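Local coordinates for LbaCas13a H328A (C2c2) (Lachnospiraceae bacterium NK4A179, PDB 5WLH), which binds a precursor CRISPR RNA as its guide and, as an RNA-targeting Cas13a nuclease, probably cleaves RNA once the guide pairs with its target, at residues P676-N679 against K680-R684. Sequence-based numbering, arbitrary orientation.
Sequences PSFN and KVFVR. With nucleotides of chain B.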
loop_
_atom_site.group_PDB
_atom_site.type_symbol
_atom_site.label_atom_id
_atom_site.label_comp_id
_atom_site.label_asym_id
_atom_site.label_seq_id
_atom_site.Cartn_x
_atom_site.Cartn_y
_atom_site.Cartn_z
ATOM N N PRO A 676 -3.121 -16.589 -10.393
ATOM C CA PRO A 676 -3.031 -17.264 -9.094
ATOM C C PRO A 676 -1.732 -18.037 -8.946
ATOM O O PRO A 676 -1.271 -18.701 -9.882
ATOM C CB PRO A 676 -4.245 -18.203 -9.102
ATOM C CG PRO A 676 -5.223 -17.527 -9.953
ATOM C CD PRO A 676 -4.423 -16.821 -11.042
ATOM N N SER A 677 -1.134 -17.945 -7.761
ATOM C CA SER A 677 0.130 -18.619 -7.523
ATOM C C SER A 677 -0.080 -20.123 -7.580
ATOM O O SER A 677 -1.175 -20.618 -7.316
ATOM C CB SER A 677 0.701 -18.247 -6.161
ATOM O OG SER A 677 -0.049 -18.878 -5.129
ATOM N N PHE A 678 0.984 -20.846 -7.936
ATOM C CA PHE A 678 0.909 -22.304 -7.910
ATOM C C PHE A 678 0.418 -22.779 -6.554
ATOM O O PHE A 678 -0.456 -23.650 -6.467
ATOM C CB PHE A 678 2.272 -22.926 -8.216
ATOM C CG PHE A 678 2.315 -24.416 -7.971
ATOM C CD1 PHE A 678 1.730 -25.288 -8.877
ATOM C CD2 PHE A 678 2.898 -24.926 -6.828
ATOM C CE1 PHE A 678 1.748 -26.657 -8.645
ATOM C CE2 PHE A 678 2.925 -26.281 -6.595
ATOM C CZ PHE A 678 2.340 -27.145 -7.503
ATOM N N ASN A 679 0.943 -22.173 -5.483
ATOM C CA ASN A 679 0.669 -22.622 -4.124
ATOM C C ASN A 679 -0.765 -22.379 -3.694
ATOM O O ASN A 679 -1.203 -22.991 -2.711
ATOM C CB ASN A 679 1.621 -21.927 -3.150
ATOM C CG ASN A 679 3.055 -22.110 -3.540
ATOM O OD1 ASN A 679 3.489 -21.600 -4.571
ATOM N ND2 ASN A 679 3.801 -22.865 -2.740
ATOM N N LYS A 680 -1.488 -21.483 -4.366
ATOM C CA LYS A 680 -2.912 -21.312 -4.102
ATOM C C LYS A 680 -3.765 -22.249 -4.939
ATOM O O LYS A 680 -4.817 -22.704 -4.472
ATOM C CB LYS A 680 -3.346 -19.867 -4.370
ATOM C CG LYS A 680 -2.701 -18.839 -3.435
ATOM C CD LYS A 680 -3.396 -18.743 -2.093
ATOM C CE LYS A 680 -2.971 -17.479 -1.319
ATOM N NZ LYS A 680 -3.311 -16.153 -1.972
ATOM N N VAL A 681 -3.328 -22.550 -6.164
ATOM C CA VAL A 681 -4.048 -23.509 -7.000
ATOM C C VAL A 681 -3.875 -24.921 -6.455
ATOM O O VAL A 681 -4.829 -25.704 -6.405
ATOM C CB VAL A 681 -3.566 -23.401 -8.459
ATOM C CG1 VAL A 681 -4.245 -24.457 -9.331
ATOM C CG2 VAL A 681 -3.870 -22.012 -9.015
ATOM N N PHE A 682 -2.661 -25.261 -6.032
ATOM C CA PHE A 682 -2.330 -26.561 -5.450
ATOM C C PHE A 682 -1.877 -26.295 -4.020
ATOM O O PHE A 682 -0.697 -26.040 -3.756
ATOM C CB PHE A 682 -1.266 -27.276 -6.273
ATOM C CG PHE A 682 -1.772 -27.746 -7.592
ATOM C CD1 PHE A 682 -2.386 -28.987 -7.712
ATOM C CD2 PHE A 682 -1.695 -26.931 -8.703
ATOM C CE1 PHE A 682 -2.882 -29.412 -8.932
ATOM C CE2 PHE A 682 -2.182 -27.354 -9.928
ATOM C CZ PHE A 682 -2.782 -28.593 -10.040
ATOM N N VAL A 683 -2.836 -26.324 -3.095
ATOM C CA VAL A 683 -2.526 -26.083 -1.693
ATOM C C VAL A 683 -1.679 -27.231 -1.172
ATOM O O VAL A 683 -2.039 -28.403 -1.334
ATOM C CB VAL A 683 -3.820 -25.924 -0.885
ATOM C CG1 VAL A 683 -3.500 -25.790 0.585
ATOM C CG2 VAL A 683 -4.605 -24.725 -1.386
ATOM N N ARG A 684 -0.537 -26.902 -0.556
ATOM C CA ARG A 684 0.399 -27.953 -0.163
ATOM C C ARG A 684 -0.265 -28.972 0.756
ATOM O O ARG A 684 -0.103 -30.185 0.567
ATOM C CB ARG A 684 1.631 -27.358 0.512
ATOM C CG ARG A 684 2.679 -28.390 0.884
ATOM C CD ARG A 684 2.950 -29.394 -0.254
ATOM N NE ARG A 684 3.974 -30.347 0.150
ATOM C CZ ARG A 684 3.720 -31.472 0.815
ATOM N NH1 ARG A 684 2.475 -31.785 1.146
ATOM N NH2 ARG A 684 4.713 -32.278 1.159
ATOM P P A B 34 3.957 -15.963 -8.333
ATOM O OP1 A B 34 4.916 -15.597 -9.413
ATOM O OP2 A B 34 2.741 -16.802 -8.637
ATOM O "O5'" A B 34 4.646 -16.620 -7.069
ATOM C "C5'" A B 34 5.933 -16.204 -6.633
ATOM C "C4'" A B 34 6.637 -17.287 -5.849
ATOM O "O4'" A B 34 6.071 -17.388 -4.509
ATOM C "C3'" A B 34 6.558 -18.695 -6.467
ATOM O "O3'" A B 34 7.816 -19.344 -6.337
ATOM C "C2'" A B 34 5.546 -19.408 -5.567
ATOM O "O2'" A B 34 5.705 -20.809 -5.492
ATOM C "C1'" A B 34 5.815 -18.745 -4.217
ATOM N N9 A B 34 4.703 -18.877 -3.268
ATOM C C8 A B 34 3.416 -18.410 -3.308
ATOM N N7 A B 34 2.692 -18.784 -2.276
ATOM C C5 A B 34 3.551 -19.564 -1.516
ATOM C C6 A B 34 3.404 -20.262 -0.304
ATOM N N6 A B 34 2.277 -20.307 0.414
ATOM N N1 A B 34 4.475 -20.938 0.169
ATOM C C2 A B 34 5.616 -20.913 -0.536
ATOM N N3 A B 34 5.872 -20.293 -1.687
ATOM C C4 A B 34 4.790 -19.626 -2.121
ATOM P P G B 33 -1.796 -14.978 -5.309
ATOM O OP1 G B 33 -2.213 -16.283 -5.893
ATOM O OP2 G B 33 -1.666 -14.843 -3.825
ATOM O "O5'" G B 33 -0.396 -14.570 -5.924
ATOM C "C5'" G B 33 -0.201 -14.528 -7.329
ATOM C "C4'" G B 33 1.126 -13.896 -7.646
ATOM O "O4'" G B 33 1.107 -12.492 -7.229
ATOM C "C3'" G B 33 2.318 -14.531 -6.926
ATOM O "O3'" G B 33 3.436 -14.555 -7.794
ATOM C "C2'" G B 33 2.600 -13.535 -5.809
ATOM O "O2'" G B 33 3.909 -13.559 -5.285
ATOM C "C1'" G B 33 2.287 -12.230 -6.512
ATOM N N9 G B 33 2.166 -11.115 -5.563
ATOM C C8 G B 33 2.915 -9.957 -5.596
ATOM N N7 G B 33 2.694 -9.183 -4.562
ATOM C C5 G B 33 1.793 -9.893 -3.790
ATOM C C6 G B 33 1.200 -9.552 -2.555
ATOM O O6 G B 33 1.353 -8.524 -1.881
ATOM N N1 G B 33 0.336 -10.537 -2.119
ATOM C C2 G B 33 0.062 -11.708 -2.782
ATOM N N2 G B 33 -0.813 -12.530 -2.191
ATOM N N3 G B 33 0.605 -12.043 -3.933
ATOM C C4 G B 33 1.461 -11.097 -4.385
ATOM P P C B 41 -2.233 -22.258 2.108
ATOM O OP1 C B 41 -1.038 -23.130 1.957
ATOM O OP2 C B 41 -2.761 -21.513 0.947
ATOM O "O5'" C B 41 -3.485 -23.055 2.701
ATOM C "C5'" C B 41 -3.315 -24.128 3.625
ATOM C "C4'" C B 41 -4.443 -24.205 4.635
ATOM O "O4'" C B 41 -4.274 -23.168 5.637
ATOM C "C3'" C B 41 -5.857 -23.981 4.118
ATOM O "O3'" C B 41 -6.423 -25.131 3.510
ATOM C "C2'" C B 41 -6.601 -23.563 5.377
ATOM O "O2'" C B 41 -6.891 -24.702 6.171
ATOM C "C1'" C B 41 -5.535 -22.742 6.102
ATOM N N1 C B 41 -5.669 -21.293 5.853
ATOM C C2 C B 41 -6.702 -20.611 6.498
ATOM O O2 C B 41 -7.448 -21.264 7.234
ATOM N N3 C B 41 -6.850 -19.278 6.301
ATOM C C4 C B 41 -5.998 -18.629 5.496
ATOM N N4 C B 41 -6.160 -17.309 5.316
ATOM C C5 C B 41 -4.933 -19.309 4.829
ATOM C C6 C B 41 -4.803 -20.627 5.035
HETATM O O HOH W 1 -0.043 -24.231 -0.431
#
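Two backbone amides converge on Ser-677 O: Val-681 N binds almost straight, at 3.1 Å, and Lys-680 N comes in above the carbonyl plane. Ser-677 stands at the N-cap of the one-turn helix 678-681, and its OG accepts from Lys-680 N at 3.1 Å in a bent capping bond (136°). Its chi1 of 73° flanks OG with the residue's own N and C, bringing it to this amide and against Lys-680 CG. The same helix start grips the RNA: Ser-677 N gives a straight bond of 2.7 Å to OP1 of G33 of chain B, while the Lys-680 chain kinks at its second and fourth torsions, carrying NZ to OP2 of that phosphate. The Asn-679 amide lies flat over a face of the A34 adenine of chain B, planes nearly parallel and CG 3.3 Å from C5, and its OD1 accepts from the ribose O2' at 2.5 Å. Replacement by alanine removes the amide and is likely to leave that hydroxyl without this acceptor and the adenine face without its flat cover. A water donates to Asn-679 O and to OP1 of C41 of chain B and accepts from Arg-684 N. Away from the RNA, Phe-682 CB sits over a face of the Phe-678 ring; the ring planes tilt by 25° but are displaced, with little overlap. Helix 709-732 packs on Phe-678 through Phe-724, and helix 843-861 on Pro-676 and Val-681 through Leu-847, wedging the turn between two helices and the guide RNA.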